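Local coordinates for protein putative polysaccharide binding proteins (DUF1812) (PDB 3GF8) that is of unknown function but, as a FimB/Mfa2 family lipoprotein, probably takes part in assembling or attaching fimbriae at the bacterial outer membrane, at residues E173-N178 against K222-L227; L193-Y198 against M212-L217; Q78-A83 against S99-L104; E121-G126 against G179-D184. All coordinates share one frame; numbering follows the deposited sequence.

Interaction 1 (E173-N178 against K222-L227)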
# COMPACT_ATOMS: atom_id res chain seq x y z
N GLU A 173 -8.17 -13.22 -7.79
CA GLU A 173 -7.65 -11.97 -8.25
C GLU A 173 -8.17 -10.76 -7.47
O GLU A 173 -9.34 -10.70 -7.09
CB GLU A 173 -8.08 -11.73 -9.71
CG GLU A 173 -7.80 -12.82 -10.70
CD GLU A 173 -8.44 -12.47 -12.03
OE1 GLU A 173 -7.85 -11.66 -12.80
OE2 GLU A 173 -9.55 -12.97 -12.28
N ILE A 174 -7.28 -9.79 -7.28
CA ILE A 174 -7.64 -8.44 -6.90
C ILE A 174 -7.35 -7.64 -8.18
O ILE A 174 -6.25 -7.77 -8.73
CB ILE A 174 -6.81 -7.95 -5.69
CG1 ILE A 174 -7.20 -8.77 -4.43
CG2 ILE A 174 -7.00 -6.46 -5.47
CD1 ILE A 174 -6.51 -8.37 -3.14
N ILE A 175 -8.33 -6.88 -8.66
CA ILE A 175 -8.25 -6.19 -9.96
C ILE A 175 -8.34 -4.68 -9.74
O ILE A 175 -9.27 -4.20 -9.18
CB ILE A 175 -9.35 -6.68 -10.94
CG1 ILE A 175 -9.17 -8.18 -11.18
CG2 ILE A 175 -9.31 -5.86 -12.27
CD1 ILE A 175 -10.36 -8.92 -11.82
N GLU A 176 -7.31 -3.96 -10.14
CA GLU A 176 -7.29 -2.53 -10.00
C GLU A 176 -6.17 -1.97 -10.86
O GLU A 176 -5.21 -2.67 -11.16
CB GLU A 176 -7.09 -2.15 -8.54
CG GLU A 176 -7.32 -0.68 -8.25
CD GLU A 176 -8.64 -0.19 -8.78
OE1 GLU A 176 -9.68 -0.46 -8.15
OE2 GLU A 176 -8.63 0.45 -9.84
N SER A 177 -6.31 -0.71 -11.26
CA SER A 177 -5.30 0.01 -12.02
C SER A 177 -4.61 1.02 -11.09
O SER A 177 -4.53 2.22 -11.35
CB SER A 177 -5.94 0.68 -13.23
OG SER A 177 -6.92 1.59 -12.80
N ASN A 178 -4.13 0.49 -9.97
CA ASN A 178 -3.50 1.27 -8.92
C ASN A 178 -1.99 1.15 -8.93
O ASN A 178 -1.36 1.44 -7.94
CB ASN A 178 -4.05 0.86 -7.53
CG ASN A 178 -3.89 -0.62 -7.20
OD1 ASN A 178 -3.55 -1.44 -8.05
ND2 ASN A 178 -4.16 -0.96 -5.95
N LYS A 222 -13.26 1.03 -6.95
CA LYS A 222 -14.14 -0.12 -6.81
C LYS A 222 -13.37 -1.41 -6.98
O LYS A 222 -13.87 -2.37 -7.61
CB LYS A 222 -15.28 -0.06 -7.81
CG LYS A 222 -16.28 1.10 -7.59
CD LYS A 222 -17.17 1.23 -8.81
CE LYS A 222 -18.48 1.96 -8.52
NZ LYS A 222 -18.28 3.44 -8.49
N THR A 223 -12.19 -1.45 -6.37
CA THR A 223 -11.27 -2.58 -6.43
C THR A 223 -11.98 -3.89 -6.17
O THR A 223 -12.68 -4.05 -5.19
CB THR A 223 -10.15 -2.39 -5.40
OG1 THR A 223 -9.52 -1.13 -5.66
CG2 THR A 223 -9.13 -3.55 -5.46
N ARG A 224 -11.79 -4.82 -7.08
CA ARG A 224 -12.56 -6.05 -7.08
C ARG A 224 -11.81 -7.24 -6.55
O ARG A 224 -10.64 -7.39 -6.87
CB ARG A 224 -12.94 -6.40 -8.53
CG ARG A 224 -13.97 -5.46 -9.14
CD ARG A 224 -14.73 -6.16 -10.24
NE ARG A 224 -13.94 -6.21 -11.45
CZ ARG A 224 -13.99 -7.15 -12.38
NH1 ARG A 224 -14.79 -8.21 -12.27
NH2 ARG A 224 -13.20 -7.05 -13.45
N LEU A 225 -12.51 -8.12 -5.80
CA LEU A 225 -12.01 -9.46 -5.51
C LEU A 225 -12.85 -10.39 -6.37
O LEU A 225 -14.08 -10.40 -6.27
CB LEU A 225 -12.13 -9.82 -4.03
CG LEU A 225 -11.87 -11.29 -3.64
CD1 LEU A 225 -10.38 -11.67 -3.91
CD2 LEU A 225 -12.24 -11.58 -2.18
N VAL A 226 -12.18 -11.16 -7.22
CA VAL A 226 -12.83 -12.05 -8.18
C VAL A 226 -12.26 -13.46 -8.07
O VAL A 226 -11.05 -13.67 -8.16
CB VAL A 226 -12.63 -11.58 -9.64
CG1 VAL A 226 -13.41 -12.51 -10.63
CG2 VAL A 226 -13.02 -10.11 -9.81
N LEU A 227 -13.15 -14.42 -7.87
CA LEU A 227 -12.83 -15.84 -7.87
C LEU A 227 -13.40 -16.49 -9.13
O LEU A 227 -14.54 -16.25 -9.52
CB LEU A 227 -13.42 -16.52 -6.63
CG LEU A 227 -12.59 -16.46 -5.36
CD1 LEU A 227 -12.26 -15.03 -4.88
CD2 LEU A 227 -13.32 -17.23 -4.29
O HOH W 1 -10.48 -14.89 -10.56
O HOH W 2 -11.85 0.32 -9.39

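Interaction 2 (L193-Y198 against M212-L217)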
# COMPACT_ATOMS: atom_id res chain seq x y z
N LEU A 193 -4.49 -4.09 -13.51
CA LEU A 193 -3.68 -5.22 -13.14
C LEU A 193 -4.53 -6.26 -12.39
O LEU A 193 -5.53 -5.90 -11.73
CB LEU A 193 -2.50 -4.75 -12.27
CG LEU A 193 -1.57 -3.67 -12.82
CD1 LEU A 193 -0.50 -3.34 -11.79
CD2 LEU A 193 -0.95 -4.03 -14.21
N SER A 194 -4.14 -7.53 -12.55
CA SER A 194 -4.69 -8.69 -11.84
C SER A 194 -3.66 -9.16 -10.80
O SER A 194 -2.63 -9.74 -11.13
CB SER A 194 -4.99 -9.82 -12.83
OG SER A 194 -5.56 -10.97 -12.21
N PHE A 195 -3.91 -8.83 -9.53
CA PHE A 195 -3.04 -9.27 -8.46
C PHE A 195 -3.52 -10.62 -8.04
O PHE A 195 -4.71 -10.78 -7.76
CB PHE A 195 -3.08 -8.31 -7.27
CG PHE A 195 -2.57 -6.92 -7.59
CD1 PHE A 195 -3.41 -5.97 -8.17
CD2 PHE A 195 -1.26 -6.54 -7.30
CE1 PHE A 195 -2.95 -4.69 -8.45
CE2 PHE A 195 -0.79 -5.26 -7.58
CZ PHE A 195 -1.64 -4.33 -8.15
N ARG A 196 -2.60 -11.58 -7.97
CA ARG A 196 -2.95 -12.96 -7.67
C ARG A 196 -2.11 -13.50 -6.56
O ARG A 196 -1.10 -12.93 -6.27
CB ARG A 196 -2.71 -13.80 -8.90
CG ARG A 196 -3.59 -13.34 -10.01
CD ARG A 196 -3.51 -14.19 -11.24
NE ARG A 196 -4.37 -13.56 -12.23
CZ ARG A 196 -4.70 -14.10 -13.40
NH1 ARG A 196 -4.27 -15.29 -13.71
NH2 ARG A 196 -5.49 -13.44 -14.24
N PRO A 197 -2.52 -14.62 -5.94
CA PRO A 197 -1.81 -15.07 -4.75
C PRO A 197 -0.32 -15.28 -4.94
O PRO A 197 0.11 -15.80 -5.96
CB PRO A 197 -2.49 -16.38 -4.40
CG PRO A 197 -3.92 -16.17 -4.89
CD PRO A 197 -3.76 -15.39 -6.17
N TYR A 198 0.47 -14.85 -3.96
CA TYR A 198 1.86 -15.23 -3.92
C TYR A 198 2.06 -16.44 -3.01
O TYR A 198 3.11 -17.06 -3.04
CB TYR A 198 2.76 -14.04 -3.57
CG TYR A 198 2.49 -13.41 -2.23
CD1 TYR A 198 2.95 -14.01 -1.07
CD2 TYR A 198 1.75 -12.23 -2.11
CE1 TYR A 198 2.70 -13.46 0.18
CE2 TYR A 198 1.50 -11.67 -0.88
CZ TYR A 198 1.99 -12.29 0.27
OH TYR A 198 1.74 -11.79 1.53
N MSE A 212 -2.26 -12.52 -0.69
CA MSE A 212 -2.15 -11.62 -1.84
C MSE A 212 -1.64 -10.28 -1.39
O MSE A 212 -1.73 -9.94 -0.21
CB MSE A 212 -3.55 -11.41 -2.41
CG MSE A 212 -4.26 -12.76 -2.64
SE MSE A 212 -5.98 -12.61 -3.54
CE MSE A 212 -5.42 -12.13 -5.21
N ASN A 213 -1.17 -9.47 -2.33
CA ASN A 213 -0.96 -8.05 -2.05
C ASN A 213 -1.32 -7.11 -3.21
O ASN A 213 -1.35 -7.49 -4.35
CB ASN A 213 0.44 -7.73 -1.48
CG ASN A 213 1.62 -8.12 -2.37
OD1 ASN A 213 2.79 -7.91 -1.98
ND2 ASN A 213 1.36 -8.71 -3.52
N THR A 214 -1.61 -5.86 -2.89
CA THR A 214 -1.88 -4.92 -3.95
C THR A 214 -1.28 -3.57 -3.60
O THR A 214 -0.70 -3.39 -2.54
CB THR A 214 -3.40 -4.80 -4.24
OG1 THR A 214 -3.60 -4.02 -5.43
CG2 THR A 214 -4.15 -4.16 -3.03
N MSE A 215 -1.44 -2.61 -4.51
CA MSE A 215 -1.00 -1.24 -4.26
C MSE A 215 -2.15 -0.55 -3.48
O MSE A 215 -2.91 -1.23 -2.81
CB MSE A 215 -0.62 -0.61 -5.60
CG MSE A 215 0.59 -1.33 -6.23
SE MSE A 215 2.23 -0.66 -5.51
CE MSE A 215 2.12 1.04 -6.47
N ARG A 216 -2.30 0.78 -3.58
CA ARG A 216 -3.14 1.54 -2.66
C ARG A 216 -4.58 1.14 -2.76
O ARG A 216 -5.09 0.93 -3.88
CB ARG A 216 -3.05 3.03 -2.95
CG ARG A 216 -1.64 3.60 -2.72
CD ARG A 216 -1.67 5.11 -2.69
NE ARG A 216 -2.31 5.57 -1.47
CZ ARG A 216 -2.93 6.74 -1.33
NH1 ARG A 216 -3.04 7.60 -2.33
NH2 ARG A 216 -3.45 7.06 -0.17
N LEU A 217 -5.22 1.00 -1.59
CA LEU A 217 -6.68 0.86 -1.51
C LEU A 217 -7.28 2.26 -1.33
O LEU A 217 -7.00 2.93 -0.37
CB LEU A 217 -7.10 -0.09 -0.38
CG LEU A 217 -6.58 -1.53 -0.58
CD1 LEU A 217 -6.58 -2.32 0.71
CD2 LEU A 217 -7.38 -2.24 -1.69
O HOH W 3 -0.93 -10.51 -4.97

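Interaction 3 (Q78-A83 against S99-L104)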
# COMPACT_ATOMS: atom_id res chain seq x y z
N GLN A 78 11.33 22.08 -1.62
CA GLN A 78 10.36 21.06 -1.24
C GLN A 78 11.03 19.71 -1.18
O GLN A 78 11.87 19.41 -2.02
CB GLN A 78 9.20 21.03 -2.19
CG GLN A 78 8.45 22.32 -2.21
CD GLN A 78 7.22 22.24 -3.05
OE1 GLN A 78 7.29 22.08 -4.27
NE2 GLN A 78 6.06 22.37 -2.41
N PHE A 79 10.71 18.93 -0.15
CA PHE A 79 11.20 17.57 -0.02
C PHE A 79 10.02 16.64 -0.07
O PHE A 79 8.92 16.98 0.40
CB PHE A 79 11.90 17.26 1.33
CG PHE A 79 13.16 18.07 1.65
CD1 PHE A 79 13.76 18.94 0.76
CD2 PHE A 79 13.75 17.91 2.92
CE1 PHE A 79 14.91 19.67 1.13
CE2 PHE A 79 14.87 18.61 3.30
CZ PHE A 79 15.47 19.49 2.40
N MSE A 80 10.27 15.45 -0.60
CA MSE A 80 9.36 14.33 -0.47
C MSE A 80 10.22 13.08 -0.51
O MSE A 80 11.42 13.18 -0.70
CB MSE A 80 8.22 14.36 -1.53
CG MSE A 80 8.60 14.38 -2.99
SE MSE A 80 9.07 12.67 -3.68
CE MSE A 80 7.41 11.64 -3.40
N ALA A 81 9.64 11.90 -0.29
CA ALA A 81 10.42 10.69 -0.35
C ALA A 81 9.60 9.49 -0.82
O ALA A 81 8.39 9.52 -0.80
CB ALA A 81 11.06 10.40 0.98
N TRP A 82 10.32 8.47 -1.31
CA TRP A 82 9.79 7.11 -1.45
C TRP A 82 10.69 6.23 -0.60
O TRP A 82 11.92 6.38 -0.61
CB TRP A 82 9.84 6.63 -2.89
CG TRP A 82 8.83 7.22 -3.80
CD1 TRP A 82 9.05 8.10 -4.82
CD2 TRP A 82 7.41 6.97 -3.79
NE1 TRP A 82 7.86 8.41 -5.44
CE2 TRP A 82 6.84 7.73 -4.83
CE3 TRP A 82 6.57 6.16 -3.00
CZ2 TRP A 82 5.48 7.72 -5.10
CZ3 TRP A 82 5.22 6.15 -3.27
CH2 TRP A 82 4.68 6.91 -4.31
N ALA A 83 10.07 5.35 0.17
CA ALA A 83 10.79 4.52 1.09
C ALA A 83 10.43 3.07 0.78
O ALA A 83 9.29 2.76 0.42
CB ALA A 83 10.45 4.88 2.56
N SER A 99 13.92 18.83 -14.66
CA SER A 99 12.68 18.17 -14.23
C SER A 99 11.98 18.86 -13.06
O SER A 99 12.59 19.59 -12.31
CB SER A 99 12.99 16.71 -13.85
OG SER A 99 13.78 16.09 -14.86
N THR A 100 10.68 18.60 -12.89
CA THR A 100 9.91 19.10 -11.76
C THR A 100 9.13 17.94 -11.13
O THR A 100 9.16 16.82 -11.68
CB THR A 100 8.92 20.16 -12.22
OG1 THR A 100 7.95 19.54 -13.06
CG2 THR A 100 9.65 21.26 -13.01
N LEU A 101 8.45 18.20 -10.00
CA LEU A 101 7.71 17.19 -9.25
C LEU A 101 6.78 16.34 -10.10
O LEU A 101 6.74 15.15 -9.94
CB LEU A 101 6.85 17.82 -8.13
CG LEU A 101 7.45 17.94 -6.73
CD1 LEU A 101 6.52 18.77 -5.87
CD2 LEU A 101 7.70 16.58 -6.09
N THR A 102 6.05 16.97 -11.02
CA THR A 102 5.06 16.22 -11.78
C THR A 102 5.72 15.19 -12.69
O THR A 102 5.04 14.28 -13.15
CB THR A 102 4.14 17.16 -12.57
OG1 THR A 102 4.90 17.86 -13.57
CG2 THR A 102 3.42 18.20 -11.63
N ASP A 103 7.03 15.32 -12.95
CA ASP A 103 7.77 14.30 -13.70
C ASP A 103 8.04 13.01 -12.93
O ASP A 103 8.43 12.00 -13.54
CB ASP A 103 9.13 14.83 -14.16
CG ASP A 103 9.02 15.92 -15.22
OD1 ASP A 103 8.10 15.86 -16.04
OD2 ASP A 103 9.86 16.85 -15.22
N LEU A 104 7.94 13.08 -11.60
CA LEU A 104 8.30 11.97 -10.72
C LEU A 104 7.12 11.00 -10.60
O LEU A 104 6.04 11.38 -10.13
CB LEU A 104 8.69 12.47 -9.32
CG LEU A 104 9.29 11.41 -8.39
CD1 LEU A 104 10.53 10.90 -9.01
CD2 LEU A 104 9.60 11.94 -6.99
O HOH W 4 6.05 9.66 -7.83

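Interaction 4 (E121-G126 against G179-D184)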
# COMPACT_ATOMS: atom_id res chain seq x y z
N GLU A 121 8.19 -5.85 -2.04
CA GLU A 121 8.79 -5.14 -0.91
C GLU A 121 7.92 -3.91 -0.59
O GLU A 121 7.37 -3.22 -1.51
CB GLU A 121 10.25 -4.76 -1.19
CG GLU A 121 10.47 -3.61 -2.18
CD GLU A 121 10.46 -4.01 -3.65
OE1 GLU A 121 10.06 -5.13 -4.00
OE2 GLU A 121 10.88 -3.18 -4.49
N THR A 122 7.73 -3.70 0.71
CA THR A 122 6.77 -2.74 1.20
C THR A 122 7.22 -1.35 0.82
O THR A 122 8.43 -1.01 0.91
CB THR A 122 6.59 -2.85 2.71
OG1 THR A 122 6.00 -4.12 2.99
CG2 THR A 122 5.68 -1.72 3.27
N LEU A 123 6.24 -0.58 0.33
CA LEU A 123 6.45 0.73 -0.21
C LEU A 123 5.77 1.80 0.66
O LEU A 123 4.59 1.66 1.00
CB LEU A 123 5.86 0.79 -1.62
CG LEU A 123 6.08 2.12 -2.34
CD1 LEU A 123 7.57 2.28 -2.65
CD2 LEU A 123 5.23 2.16 -3.60
N TRP A 124 6.53 2.84 1.03
CA TRP A 124 5.98 4.01 1.73
C TRP A 124 6.18 5.29 0.94
O TRP A 124 7.23 5.48 0.30
CB TRP A 124 6.62 4.22 3.12
CG TRP A 124 6.35 3.18 4.16
CD1 TRP A 124 5.39 3.21 5.13
CD2 TRP A 124 7.10 1.97 4.39
NE1 TRP A 124 5.48 2.10 5.93
CE2 TRP A 124 6.51 1.31 5.50
CE3 TRP A 124 8.19 1.37 3.76
CZ2 TRP A 124 6.98 0.08 5.97
CZ3 TRP A 124 8.66 0.14 4.24
CH2 TRP A 124 8.05 -0.48 5.35
N TYR A 125 5.18 6.17 1.01
CA TYR A 125 5.20 7.49 0.38
C TYR A 125 5.50 8.54 1.43
O TYR A 125 4.94 8.52 2.53
CB TYR A 125 3.86 7.76 -0.30
CG TYR A 125 3.72 9.18 -0.75
CD1 TYR A 125 4.37 9.63 -1.91
CD2 TYR A 125 2.96 10.10 -0.03
CE1 TYR A 125 4.25 10.95 -2.33
CE2 TYR A 125 2.83 11.42 -0.45
CZ TYR A 125 3.49 11.85 -1.59
OH TYR A 125 3.39 13.15 -1.99
N GLY A 126 6.43 9.44 1.12
CA GLY A 126 6.84 10.48 2.04
C GLY A 126 6.23 11.75 1.55
O GLY A 126 6.57 12.20 0.46
N GLY A 179 -1.40 0.79 -10.07
CA GLY A 179 0.04 0.52 -10.13
C GLY A 179 0.91 1.69 -10.58
O GLY A 179 2.11 1.50 -10.82
N HIS A 180 0.34 2.90 -10.66
CA HIS A 180 1.12 4.07 -11.16
C HIS A 180 0.87 5.29 -10.25
O HIS A 180 -0.21 5.88 -10.27
CB HIS A 180 0.75 4.37 -12.62
CG HIS A 180 1.77 5.16 -13.38
ND1 HIS A 180 1.48 5.76 -14.59
CD2 HIS A 180 3.06 5.46 -13.10
CE1 HIS A 180 2.57 6.36 -15.04
NE2 HIS A 180 3.53 6.22 -14.15
N LEU A 181 1.85 5.64 -9.42
CA LEU A 181 1.66 6.67 -8.41
C LEU A 181 2.42 7.95 -8.78
O LEU A 181 3.58 7.92 -9.11
CB LEU A 181 2.11 6.16 -7.04
CG LEU A 181 1.40 4.87 -6.58
CD1 LEU A 181 1.92 4.40 -5.26
CD2 LEU A 181 -0.15 5.07 -6.61
N GLY A 182 1.73 9.08 -8.69
CA GLY A 182 2.34 10.38 -8.89
C GLY A 182 3.10 10.86 -7.67
O GLY A 182 3.06 10.25 -6.60
N HIS A 183 3.77 12.00 -7.84
CA HIS A 183 4.57 12.62 -6.76
C HIS A 183 3.75 13.01 -5.53
O HIS A 183 4.31 13.22 -4.43
CB HIS A 183 5.23 13.90 -7.28
CG HIS A 183 4.25 15.00 -7.49
ND1 HIS A 183 3.49 15.11 -8.64
CD2 HIS A 183 3.85 16.00 -6.67
CE1 HIS A 183 2.69 16.15 -8.53
NE2 HIS A 183 2.88 16.71 -7.34
N ASP A 184 2.44 13.14 -5.72
CA ASP A 184 1.49 13.41 -4.64
C ASP A 184 0.80 12.14 -4.08
O ASP A 184 -0.13 12.24 -3.28
CB ASP A 184 0.41 14.42 -5.12
CG ASP A 184 -0.48 13.89 -6.26
OD1 ASP A 184 -0.27 12.76 -6.79
OD2 ASP A 184 -1.41 14.59 -6.63

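Interaction 1 (E173-N178 against K222-L227)
Glu173 and Val226 begin an antiparallel ladder in which strands 173-176 and 224-227, running at 141° to each other, approach to 4.8 Å; Glu173-Val226 and Ile175-Arg224 are hydrogen-bonded pairs, with Ile174-Leu225 the non-hydrogen-bonded pair between them. Val226 N meets Glu173 O at 2.9 Å, whereas the rung from Arg224 N to Ile175 O, at 3.3 Å, is weak. On the buried face the branched Ile174 places CG2 3.6 Å from Thr223 CG2, and Ile174 and Leu225 both pack on Phe154. The other face is more mixed. Ile175 CD1 touches Val226 CG2 at 3.5 Å and also lies over one face of the Arg224 guanidinium, 3.8 Å from NH2, while Arg224 NH1 makes a salt bridge with Asp238. At the end of the ladder, Glu176 swings its CG anti to the backbone N (chi1 -169°) and then bends at chi2 (51°), which brings OE1 within 2.6 Å of Thr223 OG1, the donor, on the anti side of the carboxylate. A water ties the same oxygen to Lys222 N, and OE2 takes Ser177 N and a salt bridge from Arg221. A leucine in place of Glu176 would probably leave the Thr223 hydroxyl and the charge of Arg221 without their mate. The ladder thus closes on a buried carboxylate whose charge is likely to be stabilised by its many donors, where the strand pairing gives out.

Interaction 2 (L193-Y198 against M212-L217)
Met212, a selenomethionine in the crystal, bends at chi3 (70°) and thereby brings its CE against residues 195-197, 3.6 Å from Arg196 CA and 3.8 Å from Pro197 CD. A flexible, unbranched chain can lie alongside the Pro197 ring, the two pointing the same way. Its backbone is met by Tyr198, whose CE2 lies 3.5 Å from Met212 C. At Asn213 the side chain and that of Tyr198 cross at about a right angle, with ring and amide planes 61° apart. The Asn213 amide is held by backbone atoms of residues 118-120, OD1 accepting from Met120 N and ND2 donating to Lys118 O, while a water bridges Asn213 N and Arg196 O. Thr214 then crowns the Phe195 ring: CB sits 4.0 Å from the ring centroid, only 6° off the normal, a CH-pi contact, with OG1 over the same face and bonded to Asn178 ND2. Met215 finishes the run, its CG 4.2 Å from Phe195 CZ. Strands 193-195 and 209-214 belong to different sheets here: the first pairs with 170-176 and 115-116, the second with 139-158 and 199-201, and Phe195, also touching Leu108 of strand 105-108, packs between them.

Interaction 3 (Q78-A83 against S99-L104)
Leu101 and Leu104 pack against Met80, laying the loop between strands 89-91 and 105-108 over strand 75-83, in a beta-rich fold consistent with the transthyretin-like class to which the family is assigned; the contact is side-chain packing of a 3-10 turn on a sheet face. The apolar contacts come first. In Met80, a selenomethionine, chi1 (58°) puts CG 3.9 Å from Leu101 CD2; bends at chi2 and chi3 then turn SE toward Leu104 CD2, tip to tip, and CE over a face of the Trp82 ring, though this holds for one of two modelled conformers and is less certain. Long flexible and branched aliphatic chains suit such a seam, with Leu101 also on Phe44 and Leu104 on Tyr42. Gln78 OE1 rests 3.8 Å from Leu101 CD1. Among polar contacts, Gln78 NE2 bonds Asn130 OD1. Inside the loop, the 3-10 turn is held by Thr100 N to Asp103 OD2 (3.0 Å), Asp103 N to Thr100 O and Leu104 N to Leu101 O. Water joins the two segments last: in the plane of the indole, at its edge, one molecule accepts from Trp82 NE1 at 3.2 Å and makes a weak bond to Leu104 O.

Interaction 4 (E121-G126 against G179-D184)
Tyr125 extends its ring toward residues 183-184 and meets them with its hydroxyl end. With CG anti to the backbone N (chi1 170°), the phenol stretches away from strand 124-133, and OH donates to His183 O at 2.6 Å. The carbonyl oxygen lies near the plane of the ring, at its edge, so that CE1 also comes within 3.1 Å of His183 O. Seen from the acceptor, the hydroxyl stands at a C=O...donor angle of 131° and is tilted 17° from the carbonyl plane. Beyond this bond OH lies 3.3 Å from Asp184 CA, while the His183 and Asp184 side chains set off away from segment 121-126, leaving backbone to meet the hydroxyl; the Asp184 OD1 is taken by Ser186 OG. Gly182 suits the bend, since a side chain there would come close to the Asp184 carboxylate. Alongside, Leu123 and Leu181 turn toward each other, CD2 of Leu123 being 4.3 Å from CD1 of Leu181, a loose aliphatic contact; both also touch Trp82, whose ring packs edge-to-face with that of Tyr125. A phenylalanine in place of Tyr125 would probably keep that stack but leave the His183 carbonyl without the hydroxyl. Strand 180-182 is thereby joined to 124-133 through side chains instead of a backbone ladder: leucines make an apolar patch, and one short bond from a buried phenol satisfies a main-chain carbonyl and is likely to hold residues 183-184 in place.

Along the chain, interaction 3 closes first; interactions 4 and 1 then interleave, and interaction 2 is nested inside the loop closed by interaction 1. Interactions 3 and 4, with centres about 11 Å apart, lie on neighbouring strands, 75-83 in interaction 3 and 124-133 in interaction 4. Interactions 1 and 2, centres about 8 Å apart, meet through adjacent strands 170-176 and 193-195, where Glu173 and Ser194 touch. The extremes, interactions 1 and 3, have centres about 28 Å apart. Residues 173-184 run between the two pairs, passing straight from interaction 1 into interaction 4, while Met215 of interaction 2 packs on Leu181 of interaction 4. The contacts therefore form a continuous path of packing that ties together regions of the chain distant in sequence.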